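Bacterial leucyl aminopeptidase (Legionella pneumophila, PDB 6ESL) probably removes amino-terminal residues from peptides as a zinc-dependent, secreted aminopeptidase, supplying nutrients to Legionella pneumophila during infection of amoebas. Local coordinates at residues G207-T212 / C333-S338; V281-T286 / S380-A385; R306-Y311 / V384-E389; N310-L315 / A347-T352. All blocks are in the same frame, centred on the assembly; numbering follows the deposited sequence.

Interaction 1 (G207-T212 / C333-S338); sequences GAHMDT and CSDHAS. With ZN (zinc ion), chain F.
Asp335 and His209 bury the most surface here, and they meet carboxylate against imidazole stem: Asp335 OD2 lies 3.4 Å from His209 CB. The two side chains cross at about a right angle, with their flat groups turned 73° apart, and the oxygen comes in obliquely to the ring. No hydrogen bond joins the pair; the same OD2 has a weak one from Gln282 NE2. Ser334 adds a looser approach, its OG 4.3 Å from His209 CD2. That hydroxyl is taken up by Gln282 and by the zinc ligand Asp284, so Ser334 belongs to the second shell of the metal.

With chi1 at 71°, CG of His209 sits between its backbone N and carbonyl carbon, and the ring rises from the end of strand 203-209 to the zinc, which NE2 binds at 2.2 Å. The other ring nitrogen is held from its own segment: His209 ND1 donates to Asp211 OD1 at 2.9 Å, a bent bond of 141° that reaches the carboxylate from above its plane. Gripped at both nitrogens, the imidazole has its rotation fixed. Asp222, Asp284 and a water complete this zinc, while Asp222 also reaches a second zinc together with Glu257. Such a pair of zincs bridged by an aspartate, set at strand ends, is the co-catalytic metal centre of peptidase family M28.

Interaction 2 (V281-T286 / S380-A385); sequences VQFDMT and SKLAVA. With ZN (zinc ion), chain F.
The Phe283 ring meets the helix obliquely through its far end. Ala383 CB lies 3.6 Å from Phe283 CE2 and 3.7 Å from CZ, which also touches the backbone N of Ala383. On the other side of CZ, Phe283 CE1 has a looser neighbour in Leu382 CD2 at 4.4 Å. Ile230 of helix 220-239 and Phe379, one turn before Ala383, pack round the same ring, so the ring is packed between the sheet and helices 220-239 and 373-391.

The next residue turns the other way. Asp284 has CG anti to its backbone N (chi1 -180°), and its carboxylate grips the zinc with both oxygens, OD1 at 2.4 Å and OD2 at 2.5 Å. Asp284 OD2 also keeps its hydrogen bond with Ser334 OG, consistent with a second-shell role in holding the carboxylate, and a water, His209 and Asp222 share the metal.

Two successive residues, Phe283 and Asp284, thus serve different layers: an aromatic ring buried against helix 373-391 and a carboxylate in the metal site. A metal ligand carried near the C-terminal end of a central strand, with the sheet backed by helices, is the arrangement of the alpha/beta catalytic fold of M28 zinc exopeptidases.

Interaction 3 (R306-Y311 / V384-E389); sequences RDLSNY and VAFAIE
Leu308 pushes its CD1 methyl against the edge of the Phe386 ring, 3.7 Å from CE1 and near the ring plane. The two side chains cross at about a right angle, and Leu308 CD2 follows more loosely, 4.2 Å from Phe386 CZ. With chi1 at -175°, CG of Phe386 is anti to the backbone N, which carries the ring across to helix 306-320; Leu315 of that helix also packs on it.

One turn further along each helix, Tyr311 reaches across to Glu389. Its hydroxyl comes end-on against the aliphatic stem, with Tyr311 OH 3.1 Å from Glu389 CB and 3.4 Å from CG. The two side chains again cross at about a right angle, and the ring and carboxylate planes are 76° apart. The glutamate chain bends at chi2 (-77°), and OE1 stays 3.7 Å from the phenol oxygen. At the start of helix 306-320, Asp307 forms a salt bridge with Arg328 of the second subunit.

Between the two segments the contact is carbon against carbon and oxygen against stem, with no hydrogen bond. The buried polar ends are satisfied outside them: Tyr311 spends its hydroxyl on Glu114 O, and Glu389 divides its oxygens between the N-H groups of Lys116 and His117 and the hydroxyl of Tyr319, which links helix 373-391 to helix 306-320 a little further on.

Interaction 4 (N310-L315 / A347-T352); sequences NYLAKL and AFPCET
Leu312 makes nearly all the apolar contact through one methyl: its CD1 rests against the pyrrolidine of Pro349, nearly equidistant from three ring carbons, 3.6 Å from CD, 3.7 Å from CG and 3.8 Å from CB. The same methyl lies 3.7 Å from Ala347 CB, so it settles between two residues whose side chains both face the helix. Leucine and proline cross at about a right angle. CG of Leu312 stands beside the backbone N and anti to the carbonyl carbon (chi1 -72°), directing the isobutyl group onto the strand, while its other methyl, CD2, packs on Phe386 of helix 373-391. Ala347 is further covered by Leu308 and Ser309, a turn earlier on helix 306-320.

Backbone hydrogen bonds hold the strand from its sides and not from the helix. Ala347 pairs with Val280 and Gln282 in one neighbouring strand; Phe348 pairs with Phe300, and Cys350 with Trp298, in the other.

Aromatic contacts lie away from the methyl. Phe348 points to the opposite side of the sheet, where its ring stacks with His336 and meets Phe300 with planes about 30° apart. On the helix, Leu315 CG sits 3.8 Å above one face of the Tyr311 ring, offset toward its rim.

Lys314, which takes no part in the helix-strand contact, forms a salt bridge with Asp325 of the second subunit. Between these segments there is no hydrogen bond, so the contact is purely apolar and rests on one methyl fitting against a proline ring and an alanine methyl.

All four contacts lie in the zinc-peptidase domain, on one mixed sheet and its helices. Interactions 1 and 2, on neighbouring strands 203-209 and 277-282 with centres 12 Å apart, share the zinc and its water. Strand 346-350, the next neighbour, brings the centre of interaction 4 to about 9 Å from that of interaction 2. Helix 373-391 serves interactions 2 and 3; helix 306-320 serves interactions 3 and 4, whose centres are 8 Å apart. Along the chain interaction 1 alternates with each of the others, while interaction 4 falls between the two segments of interaction 2. The contacts thus form a chain of touching neighbours from the zinc site to the helix that meets the second subunit.

Interaction 1 (G207-T212 / C333-S338)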
loop_
_atom_site.group_PDB
_atom_site.type_symbol
_atom_site.label_atom_id
_atom_site.label_comp_id
_atom_site.label_asym_id
_atom_site.label_seq_id
_atom_site.Cartn_x
_atom_site.Cartn_y
_atom_site.Cartn_z
ATOM N N GLY B 207 -19.368 -4.760 -4.670
ATOM C CA GLY B 207 -19.856 -4.496 -6.004
ATOM C C GLY B 207 -19.244 -5.269 -7.128
ATOM O O GLY B 207 -18.163 -5.883 -6.972
ATOM N N ALA B 208 -19.875 -5.119 -8.279
ATOM C CA ALA B 208 -19.453 -5.667 -9.575
ATOM C C ALA B 208 -20.251 -4.870 -10.628
ATOM O O ALA B 208 -21.272 -4.240 -10.271
ATOM C CB ALA B 208 -19.879 -7.165 -9.654
ATOM N N HIS B 209 -19.921 -4.978 -11.875
ATOM C CA HIS B 209 -20.634 -4.313 -12.921
ATOM C C HIS B 209 -21.345 -5.329 -13.781
ATOM O O HIS B 209 -20.808 -6.317 -14.066
ATOM C CB HIS B 209 -19.803 -3.296 -13.695
ATOM C CG HIS B 209 -18.755 -3.833 -14.590
ATOM N ND1 HIS B 209 -18.954 -4.076 -15.911
ATOM C CD2 HIS B 209 -17.453 -4.094 -14.366
ATOM C CE1 HIS B 209 -17.835 -4.489 -16.454
ATOM N NE2 HIS B 209 -16.923 -4.519 -15.529
ATOM N N MET B 210 -22.532 -4.981 -14.251
ATOM C CA MET B 210 -23.405 -5.960 -14.867
ATOM C C MET B 210 -23.259 -5.901 -16.404
ATOM O O MET B 210 -23.793 -6.791 -17.143
ATOM C CB MET B 210 -24.881 -5.654 -14.468
ATOM C CG MET B 210 -25.492 -4.422 -15.116
ATOM S SD MET B 210 -27.256 -4.330 -14.724
ATOM C CE MET B 210 -27.304 -3.729 -13.077
ATOM N N ASP B 211 -22.661 -4.828 -16.903
ATOM C CA ASP B 211 -22.685 -4.511 -18.313
ATOM C C ASP B 211 -21.522 -5.040 -19.142
ATOM O O ASP B 211 -20.526 -5.520 -18.606
ATOM C CB ASP B 211 -22.838 -2.982 -18.545
ATOM C CG ASP B 211 -21.590 -2.200 -18.113
ATOM O OD1 ASP B 211 -21.106 -2.483 -17.017
ATOM O OD2 ASP B 211 -21.159 -1.307 -18.885
ATOM N N THR B 212 -21.693 -4.895 -20.459
ATOM C CA THR B 212 -20.730 -5.204 -21.488
ATOM C C THR B 212 -20.757 -4.157 -22.550
ATOM O O THR B 212 -21.550 -3.168 -22.514
ATOM C CB THR B 212 -21.079 -6.549 -22.185
ATOM O OG1 THR B 212 -22.309 -6.387 -22.988
ATOM C CG2 THR B 212 -21.208 -7.664 -21.179
ATOM N N CYS B 333 -10.238 2.584 -13.952
ATOM C CA CYS B 333 -10.064 1.149 -14.153
ATOM C C CYS B 333 -11.388 0.415 -13.983
ATOM O O CYS B 333 -11.864 -0.264 -14.893
ATOM C CB CYS B 333 -9.024 0.593 -13.178
ATOM S SG CYS B 333 -8.716 -1.180 -13.347
ATOM N N SER B 334 -11.975 0.567 -12.802
ATOM C CA SER B 334 -13.261 -0.000 -12.480
ATOM C C SER B 334 -13.953 0.796 -11.399
ATOM O O SER B 334 -13.480 1.828 -10.972
ATOM C CB SER B 334 -13.116 -1.453 -12.036
ATOM O OG SER B 334 -14.287 -2.180 -12.189
ATOM N N ASP B 335 -15.096 0.290 -10.959
ATOM C CA ASP B 335 -16.023 1.067 -10.134
ATOM C C ASP B 335 -15.517 1.483 -8.743
ATOM O O ASP B 335 -15.999 2.457 -8.190
ATOM C CB ASP B 335 -17.424 0.363 -10.038
ATOM C CG ASP B 335 -18.004 0.162 -11.362
ATOM O OD1 ASP B 335 -18.319 1.196 -12.006
ATOM O OD2 ASP B 335 -18.220 -1.069 -11.712
ATOM N N HIS B 336 -14.493 0.815 -8.218
ATOM C CA HIS B 336 -13.894 1.269 -6.973
ATOM C C HIS B 336 -13.412 2.694 -7.081
ATOM O O HIS B 336 -13.428 3.421 -6.065
ATOM C CB HIS B 336 -12.725 0.366 -6.593
ATOM C CG HIS B 336 -11.686 0.277 -7.655
ATOM N ND1 HIS B 336 -11.904 -0.425 -8.850
ATOM C CD2 HIS B 336 -10.432 0.828 -7.736
ATOM C CE1 HIS B 336 -10.799 -0.259 -9.604
ATOM N NE2 HIS B 336 -9.906 0.502 -8.946
ATOM N N ALA B 337 -13.056 3.139 -8.279
ATOM C CA ALA B 337 -12.514 4.478 -8.452
ATOM C C ALA B 337 -13.506 5.561 -8.111
ATOM O O ALA B 337 -13.127 6.647 -7.654
ATOM C CB ALA B 337 -11.945 4.673 -9.873
ATOM N N SER B 338 -14.776 5.308 -8.447
ATOM C CA SER B 338 -15.853 6.185 -8.098
ATOM C C SER B 338 -15.967 6.503 -6.609
ATOM O O SER B 338 -16.183 7.693 -6.253
ATOM C CB SER B 338 -17.172 5.698 -8.708
ATOM O OG SER B 338 -17.020 5.533 -10.134
HETATM ZN ZN ZN F . -14.843 -4.880 -15.996
HETATM O O HOH W 1 -12.694 -5.082 -16.357
#

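Interaction 2 (V281-T286 / S380-A385)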
loop_
_atom_site.group_PDB
_atom_site.type_symbol
_atom_site.label_atom_id
_atom_site.label_comp_id
_atom_site.label_asym_id
_atom_site.label_seq_id
_atom_site.Cartn_x
_atom_site.Cartn_y
_atom_site.Cartn_z
ATOM N N VAL B 281 -15.535 -2.874 -1.616
ATOM C CA VAL B 281 -14.712 -3.704 -2.460
ATOM C C VAL B 281 -15.394 -3.819 -3.831
ATOM O O VAL B 281 -16.672 -3.789 -3.934
ATOM C CB VAL B 281 -14.415 -5.093 -1.820
ATOM C CG1 VAL B 281 -15.677 -5.864 -1.535
ATOM C CG2 VAL B 281 -13.453 -5.953 -2.625
ATOM N N GLN B 282 -14.575 -3.928 -4.858
ATOM C CA GLN B 282 -15.022 -4.127 -6.214
ATOM C C GLN B 282 -14.512 -5.462 -6.756
ATOM O O GLN B 282 -13.295 -5.766 -6.705
ATOM C CB GLN B 282 -14.544 -2.967 -7.079
ATOM C CG GLN B 282 -14.737 -3.067 -8.594
ATOM C CD GLN B 282 -16.181 -2.981 -9.019
ATOM O OE1 GLN B 282 -17.088 -2.823 -8.184
ATOM N NE2 GLN B 282 -16.400 -2.984 -10.347
ATOM N N PHE B 283 -15.442 -6.212 -7.329
ATOM C CA PHE B 283 -15.130 -7.469 -8.068
ATOM C C PHE B 283 -15.351 -7.297 -9.553
ATOM O O PHE B 283 -16.543 -7.263 -10.037
ATOM C CB PHE B 283 -15.920 -8.627 -7.487
ATOM C CG PHE B 283 -15.530 -8.972 -6.098
ATOM C CD1 PHE B 283 -14.473 -9.870 -5.849
ATOM C CD2 PHE B 283 -16.150 -8.411 -5.036
ATOM C CE1 PHE B 283 -14.065 -10.159 -4.548
ATOM C CE2 PHE B 283 -15.797 -8.732 -3.757
ATOM C CZ PHE B 283 -14.692 -9.559 -3.528
ATOM N N ASP B 284 -14.230 -7.075 -10.229
ATOM C CA ASP B 284 -14.187 -6.948 -11.660
ATOM C C ASP B 284 -13.173 -7.959 -12.169
ATOM O O ASP B 284 -11.960 -7.768 -12.070
ATOM C CB ASP B 284 -13.762 -5.537 -12.063
ATOM C CG ASP B 284 -13.710 -5.351 -13.567
ATOM O OD1 ASP B 284 -14.006 -6.320 -14.297
ATOM O OD2 ASP B 284 -13.372 -4.236 -14.019
ATOM N N MET B 285 -13.706 -9.038 -12.714
ATOM C CA MET B 285 -12.954 -10.114 -13.337
ATOM C C MET B 285 -12.394 -11.014 -12.223
ATOM O O MET B 285 -11.405 -10.711 -11.502
ATOM C CB MET B 285 -11.917 -9.697 -14.376
ATOM C CG MET B 285 -12.467 -8.744 -15.395
ATOM S SD MET B 285 -11.357 -8.237 -16.682
ATOM C CE MET B 285 -9.961 -7.581 -15.777
ATOM N N THR B 286 -13.071 -12.142 -12.076
ATOM C CA THR B 286 -12.786 -13.109 -10.997
ATOM C C THR B 286 -12.539 -14.541 -11.484
ATOM O O THR B 286 -12.395 -15.478 -10.674
ATOM C CB THR B 286 -13.971 -13.163 -10.011
ATOM O OG1 THR B 286 -15.121 -13.696 -10.638
ATOM C CG2 THR B 286 -14.233 -11.818 -9.353
ATOM N N SER B 380 -15.544 -15.236 -4.525
ATOM C CA SER B 380 -16.798 -15.235 -3.809
ATOM C C SER B 380 -16.523 -15.376 -2.322
ATOM O O SER B 380 -17.139 -14.685 -1.458
ATOM C CB SER B 380 -17.711 -16.324 -4.389
ATOM O OG SER B 380 -19.013 -16.175 -3.895
ATOM N N LYS B 381 -15.559 -16.247 -1.974
ATOM C CA LYS B 381 -15.163 -16.426 -0.591
ATOM C C LYS B 381 -14.611 -15.164 -0.020
ATOM O O LYS B 381 -14.839 -14.851 1.130
ATOM C CB LYS B 381 -14.117 -17.540 -0.470
ATOM C CG LYS B 381 -14.749 -18.928 -0.658
ATOM C CD LYS B 381 -13.780 -20.055 -0.552
ATOM C CE LYS B 381 -14.528 -21.296 -0.941
ATOM N NZ LYS B 381 -13.809 -22.555 -0.737
ATOM N N LEU B 382 -13.813 -14.473 -0.805
ATOM C CA LEU B 382 -13.242 -13.226 -0.347
ATOM C C LEU B 382 -14.347 -12.216 -0.020
ATOM O O LEU B 382 -14.237 -11.503 0.973
ATOM C CB LEU B 382 -12.218 -12.672 -1.361
ATOM C CG LEU B 382 -11.536 -11.346 -1.046
ATOM C CD1 LEU B 382 -10.855 -11.374 0.309
ATOM C CD2 LEU B 382 -10.503 -10.913 -2.116
ATOM N N ALA B 383 -15.366 -12.118 -0.885
ATOM C CA ALA B 383 -16.481 -11.170 -0.653
ATOM C C ALA B 383 -17.183 -11.523 0.679
ATOM O O ALA B 383 -17.496 -10.609 1.455
ATOM C CB ALA B 383 -17.495 -11.248 -1.786
ATOM N N VAL B 384 -17.484 -12.819 0.848
ATOM C CA VAL B 384 -18.128 -13.312 2.100
ATOM C C VAL B 384 -17.298 -12.948 3.328
ATOM O O VAL B 384 -17.823 -12.436 4.329
ATOM C CB VAL B 384 -18.428 -14.830 2.088
ATOM C CG1 VAL B 384 -18.873 -15.377 3.465
ATOM C CG2 VAL B 384 -19.514 -15.097 1.106
ATOM N N ALA B 385 -15.988 -13.154 3.233
ATOM C CA ALA B 385 -15.123 -12.892 4.392
ATOM C C ALA B 385 -15.037 -11.390 4.697
ATOM O O ALA B 385 -15.080 -10.995 5.865
ATOM C CB ALA B 385 -13.753 -13.483 4.158
HETATM ZN ZN ZN F . -14.843 -4.880 -15.996
HETATM O O HOH W 1 -12.694 -5.082 -16.357
#

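Interaction 3 (R306-Y311 / V384-E389)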
loop_
_atom_site.group_PDB
_atom_site.type_symbol
_atom_site.label_atom_id
_atom_site.label_comp_id
_atom_site.label_asym_id
_atom_site.label_seq_id
_atom_site.Cartn_x
_atom_site.Cartn_y
_atom_site.Cartn_z
ATOM N N ARG B 306 -5.027 2.294 0.708
ATOM C CA ARG B 306 -3.892 1.510 1.133
ATOM C C ARG B 306 -4.160 0.560 2.273
ATOM O O ARG B 306 -3.841 -0.646 2.159
ATOM C CB ARG B 306 -2.715 2.483 1.442
ATOM C CG ARG B 306 -1.532 1.804 2.150
ATOM C CD ARG B 306 -0.377 2.756 2.294
ATOM N NE ARG B 306 0.873 1.971 2.399
ATOM C CZ ARG B 306 2.097 2.524 2.456
ATOM N NH1 ARG B 306 2.260 3.861 2.380
ATOM N NH2 ARG B 306 3.155 1.751 2.629
ATOM N N ASP B 307 -4.739 1.012 3.384
ATOM C CA ASP B 307 -5.042 0.101 4.475
ATOM C C ASP B 307 -6.067 -0.964 4.114
ATOM O O ASP B 307 -5.943 -2.095 4.488
ATOM C CB ASP B 307 -5.492 0.830 5.743
ATOM C CG ASP B 307 -4.374 1.608 6.406
ATOM O OD1 ASP B 307 -3.185 1.391 6.088
ATOM O OD2 ASP B 307 -4.696 2.451 7.264
ATOM N N LEU B 308 -7.117 -0.588 3.364
ATOM C CA LEU B 308 -8.130 -1.619 3.027
ATOM C C LEU B 308 -7.539 -2.684 2.084
ATOM O O LEU B 308 -7.843 -3.873 2.211
ATOM C CB LEU B 308 -9.368 -0.947 2.421
ATOM C CG LEU B 308 -10.567 -1.896 2.201
ATOM C CD1 LEU B 308 -11.091 -2.390 3.514
ATOM C CD2 LEU B 308 -11.656 -1.174 1.415
ATOM N N SER B 309 -6.664 -2.259 1.182
ATOM C CA SER B 309 -5.969 -3.142 0.225
ATOM C C SER B 309 -5.074 -4.125 0.937
ATOM O O SER B 309 -5.135 -5.375 0.706
ATOM C CB SER B 309 -5.186 -2.371 -0.818
ATOM O OG SER B 309 -5.997 -1.453 -1.540
ATOM N N ASN B 310 -4.318 -3.612 1.885
ATOM C CA ASN B 310 -3.531 -4.508 2.780
ATOM C C ASN B 310 -4.388 -5.482 3.550
ATOM O O ASN B 310 -4.023 -6.641 3.688
ATOM C CB ASN B 310 -2.685 -3.708 3.796
ATOM C CG ASN B 310 -1.534 -2.906 3.144
ATOM O OD1 ASN B 310 -1.070 -3.226 2.034
ATOM N ND2 ASN B 310 -0.991 -1.909 3.916
ATOM N N TYR B 311 -5.527 -5.030 4.036
ATOM C CA TYR B 311 -6.446 -5.923 4.697
ATOM C C TYR B 311 -6.966 -7.075 3.753
ATOM O O TYR B 311 -7.029 -8.232 4.143
ATOM C CB TYR B 311 -7.644 -5.147 5.272
ATOM C CG TYR B 311 -8.543 -5.973 6.081
ATOM C CD1 TYR B 311 -8.092 -6.598 7.245
ATOM C CD2 TYR B 311 -9.898 -6.104 5.744
ATOM C CE1 TYR B 311 -8.976 -7.361 8.025
ATOM C CE2 TYR B 311 -10.759 -6.883 6.465
ATOM C CZ TYR B 311 -10.327 -7.487 7.619
ATOM O OH TYR B 311 -11.193 -8.248 8.364
ATOM N N VAL B 384 -17.484 -12.819 0.848
ATOM C CA VAL B 384 -18.128 -13.312 2.100
ATOM C C VAL B 384 -17.298 -12.948 3.328
ATOM O O VAL B 384 -17.823 -12.436 4.329
ATOM C CB VAL B 384 -18.428 -14.830 2.088
ATOM C CG1 VAL B 384 -18.873 -15.377 3.465
ATOM C CG2 VAL B 384 -19.514 -15.097 1.106
ATOM N N ALA B 385 -15.988 -13.154 3.233
ATOM C CA ALA B 385 -15.123 -12.892 4.392
ATOM C C ALA B 385 -15.037 -11.390 4.697
ATOM O O ALA B 385 -15.080 -10.995 5.865
ATOM C CB ALA B 385 -13.753 -13.483 4.158
ATOM N N PHE B 386 -14.893 -10.552 3.675
ATOM C CA PHE B 386 -14.919 -9.129 3.799
ATOM C C PHE B 386 -16.225 -8.623 4.448
ATOM O O PHE B 386 -16.209 -7.852 5.389
ATOM C CB PHE B 386 -14.786 -8.547 2.354
ATOM C CG PHE B 386 -14.669 -7.069 2.250
ATOM C CD1 PHE B 386 -13.398 -6.466 2.294
ATOM C CD2 PHE B 386 -15.779 -6.261 2.015
ATOM C CE1 PHE B 386 -13.253 -5.070 2.159
ATOM C CE2 PHE B 386 -15.636 -4.867 1.880
ATOM C CZ PHE B 386 -14.372 -4.283 1.967
ATOM N N ALA B 387 -17.355 -9.135 3.976
ATOM C CA ALA B 387 -18.651 -8.732 4.546
ATOM C C ALA B 387 -18.721 -9.090 6.026
ATOM O O ALA B 387 -18.947 -8.199 6.888
ATOM C CB ALA B 387 -19.798 -9.408 3.810
ATOM N N ILE B 388 -18.477 -10.351 6.325
ATOM C CA ILE B 388 -18.678 -10.811 7.704
ATOM C C ILE B 388 -17.681 -10.137 8.646
ATOM O O ILE B 388 -18.083 -9.640 9.685
ATOM C CB ILE B 388 -18.664 -12.354 7.799
ATOM C CG1 ILE B 388 -19.893 -12.955 7.111
ATOM C CG2 ILE B 388 -18.557 -12.806 9.243
ATOM C CD1 ILE B 388 -19.790 -14.427 6.841
ATOM N N GLU B 389 -16.397 -10.062 8.305
ATOM C CA GLU B 389 -15.459 -9.396 9.198
ATOM C C GLU B 389 -15.803 -7.938 9.454
ATOM O O GLU B 389 -15.779 -7.508 10.602
ATOM C CB GLU B 389 -13.997 -9.427 8.686
ATOM C CG GLU B 389 -13.348 -10.800 8.843
ATOM C CD GLU B 389 -12.904 -11.099 10.299
ATOM O OE1 GLU B 389 -12.844 -10.117 11.111
ATOM O OE2 GLU B 389 -12.653 -12.321 10.605
#

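Interaction 4 (N310-L315 / A347-T352)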
loop_
_atom_site.group_PDB
_atom_site.type_symbol
_atom_site.label_atom_id
_atom_site.label_comp_id
_atom_site.label_asym_id
_atom_site.label_seq_id
_atom_site.Cartn_x
_atom_site.Cartn_y
_atom_site.Cartn_z
ATOM N N ASN B 310 -4.318 -3.612 1.885
ATOM C CA ASN B 310 -3.531 -4.508 2.780
ATOM C C ASN B 310 -4.388 -5.482 3.550
ATOM O O ASN B 310 -4.023 -6.641 3.688
ATOM C CB ASN B 310 -2.685 -3.708 3.796
ATOM C CG ASN B 310 -1.534 -2.906 3.144
ATOM O OD1 ASN B 310 -1.070 -3.226 2.034
ATOM N ND2 ASN B 310 -0.991 -1.909 3.916
ATOM N N TYR B 311 -5.527 -5.030 4.036
ATOM C CA TYR B 311 -6.446 -5.923 4.697
ATOM C C TYR B 311 -6.966 -7.075 3.753
ATOM O O TYR B 311 -7.029 -8.232 4.143
ATOM C CB TYR B 311 -7.644 -5.147 5.272
ATOM C CG TYR B 311 -8.543 -5.973 6.081
ATOM C CD1 TYR B 311 -8.092 -6.598 7.245
ATOM C CD2 TYR B 311 -9.898 -6.104 5.744
ATOM C CE1 TYR B 311 -8.976 -7.361 8.025
ATOM C CE2 TYR B 311 -10.759 -6.883 6.465
ATOM C CZ TYR B 311 -10.327 -7.487 7.619
ATOM O OH TYR B 311 -11.193 -8.248 8.364
ATOM N N LEU B 312 -7.295 -6.724 2.522
ATOM C CA LEU B 312 -7.618 -7.781 1.559
ATOM C C LEU B 312 -6.491 -8.802 1.419
ATOM O O LEU B 312 -6.738 -9.940 1.340
ATOM C CB LEU B 312 -7.902 -7.227 0.138
ATOM C CG LEU B 312 -9.144 -6.477 -0.141
ATOM C CD1 LEU B 312 -9.214 -6.405 -1.692
ATOM C CD2 LEU B 312 -10.391 -7.080 0.415
ATOM N N ALA B 313 -5.255 -8.352 1.346
ATOM C CA ALA B 313 -4.115 -9.282 1.259
ATOM C C ALA B 313 -4.139 -10.259 2.420
ATOM O O ALA B 313 -3.993 -11.456 2.214
ATOM C CB ALA B 313 -2.784 -8.496 1.173
ATOM N N LYS B 314 -4.382 -9.767 3.620
ATOM C CA LYS B 314 -4.497 -10.620 4.811
ATOM C C LYS B 314 -5.676 -11.569 4.781
ATOM O O LYS B 314 -5.541 -12.730 5.113
ATOM C CB LYS B 314 -4.621 -9.757 6.070
ATOM C CG LYS B 314 -3.268 -9.249 6.534
ATOM C CD LYS B 314 -3.395 -8.102 7.528
ATOM C CE LYS B 314 -3.646 -8.629 8.949
ATOM N NZ LYS B 314 -3.887 -7.385 9.737
ATOM N N LEU B 315 -6.834 -11.068 4.329
ATOM C CA LEU B 315 -7.999 -11.907 4.184
ATOM C C LEU B 315 -7.714 -12.992 3.197
ATOM O O LEU B 315 -8.135 -14.133 3.432
ATOM C CB LEU B 315 -9.251 -11.141 3.726
ATOM C CG LEU B 315 -9.879 -10.138 4.673
ATOM C CD1 LEU B 315 -10.955 -9.366 3.945
ATOM C CD2 LEU B 315 -10.456 -10.867 5.917
ATOM N N ALA B 347 -11.302 -0.914 -2.358
ATOM C CA ALA B 347 -10.241 -1.870 -2.723
ATOM C C ALA B 347 -10.737 -2.737 -3.876
ATOM O O ALA B 347 -11.964 -2.882 -4.047
ATOM C CB ALA B 347 -9.883 -2.741 -1.556
ATOM N N PHE B 348 -9.757 -3.314 -4.602
ATOM C CA PHE B 348 -9.997 -3.998 -5.863
ATOM C C PHE B 348 -9.035 -5.223 -5.973
ATOM O O PHE B 348 -7.880 -5.110 -6.425
ATOM C CB PHE B 348 -9.841 -3.046 -7.042
ATOM C CG PHE B 348 -10.008 -3.670 -8.396
ATOM C CD1 PHE B 348 -10.850 -4.737 -8.619
ATOM C CD2 PHE B 348 -9.316 -3.187 -9.481
ATOM C CE1 PHE B 348 -10.916 -5.332 -9.905
ATOM C CE2 PHE B 348 -9.417 -3.749 -10.771
ATOM C CZ PHE B 348 -10.272 -4.794 -10.989
ATOM N N PRO B 349 -9.530 -6.409 -5.579
ATOM C CA PRO B 349 -8.812 -7.609 -5.902
ATOM C C PRO B 349 -9.221 -8.131 -7.289
ATOM O O PRO B 349 -10.385 -7.921 -7.680
ATOM C CB PRO B 349 -9.295 -8.571 -4.846
ATOM C CG PRO B 349 -10.738 -8.141 -4.585
ATOM C CD PRO B 349 -10.837 -6.694 -4.944
ATOM N N CYS B 350 -8.305 -8.778 -8.013
ATOM C CA CYS B 350 -8.554 -9.165 -9.394
ATOM C C CYS B 350 -7.842 -10.419 -9.803
ATOM O O CYS B 350 -6.941 -10.909 -9.149
ATOM C CB CYS B 350 -8.221 -7.947 -10.349
ATOM S SG CYS B 350 -8.635 -8.090 -12.100
ATOM N N GLU B 351 -8.391 -11.019 -10.825
ATOM C CA GLU B 351 -8.017 -12.353 -11.285
ATOM C C GLU B 351 -6.601 -12.479 -11.827
ATOM O O GLU B 351 -6.002 -13.572 -11.747
ATOM C CB GLU B 351 -8.980 -12.842 -12.385
ATOM C CG GLU B 351 -8.937 -11.926 -13.646
ATOM C CD GLU B 351 -9.953 -12.240 -14.748
ATOM O OE1 GLU B 351 -10.957 -12.868 -14.432
ATOM O OE2 GLU B 351 -9.682 -11.841 -15.908
ATOM N N THR B 352 -6.066 -11.405 -12.386
ATOM C CA THR B 352 -4.731 -11.389 -12.941
ATOM C C THR B 352 -4.069 -10.043 -12.667
ATOM O O THR B 352 -4.708 -9.060 -12.298
ATOM C CB THR B 352 -4.693 -11.538 -14.487
ATOM O OG1 THR B 352 -5.378 -10.440 -15.069
ATOM C CG2 THR B 352 -5.439 -12.756 -14.991
#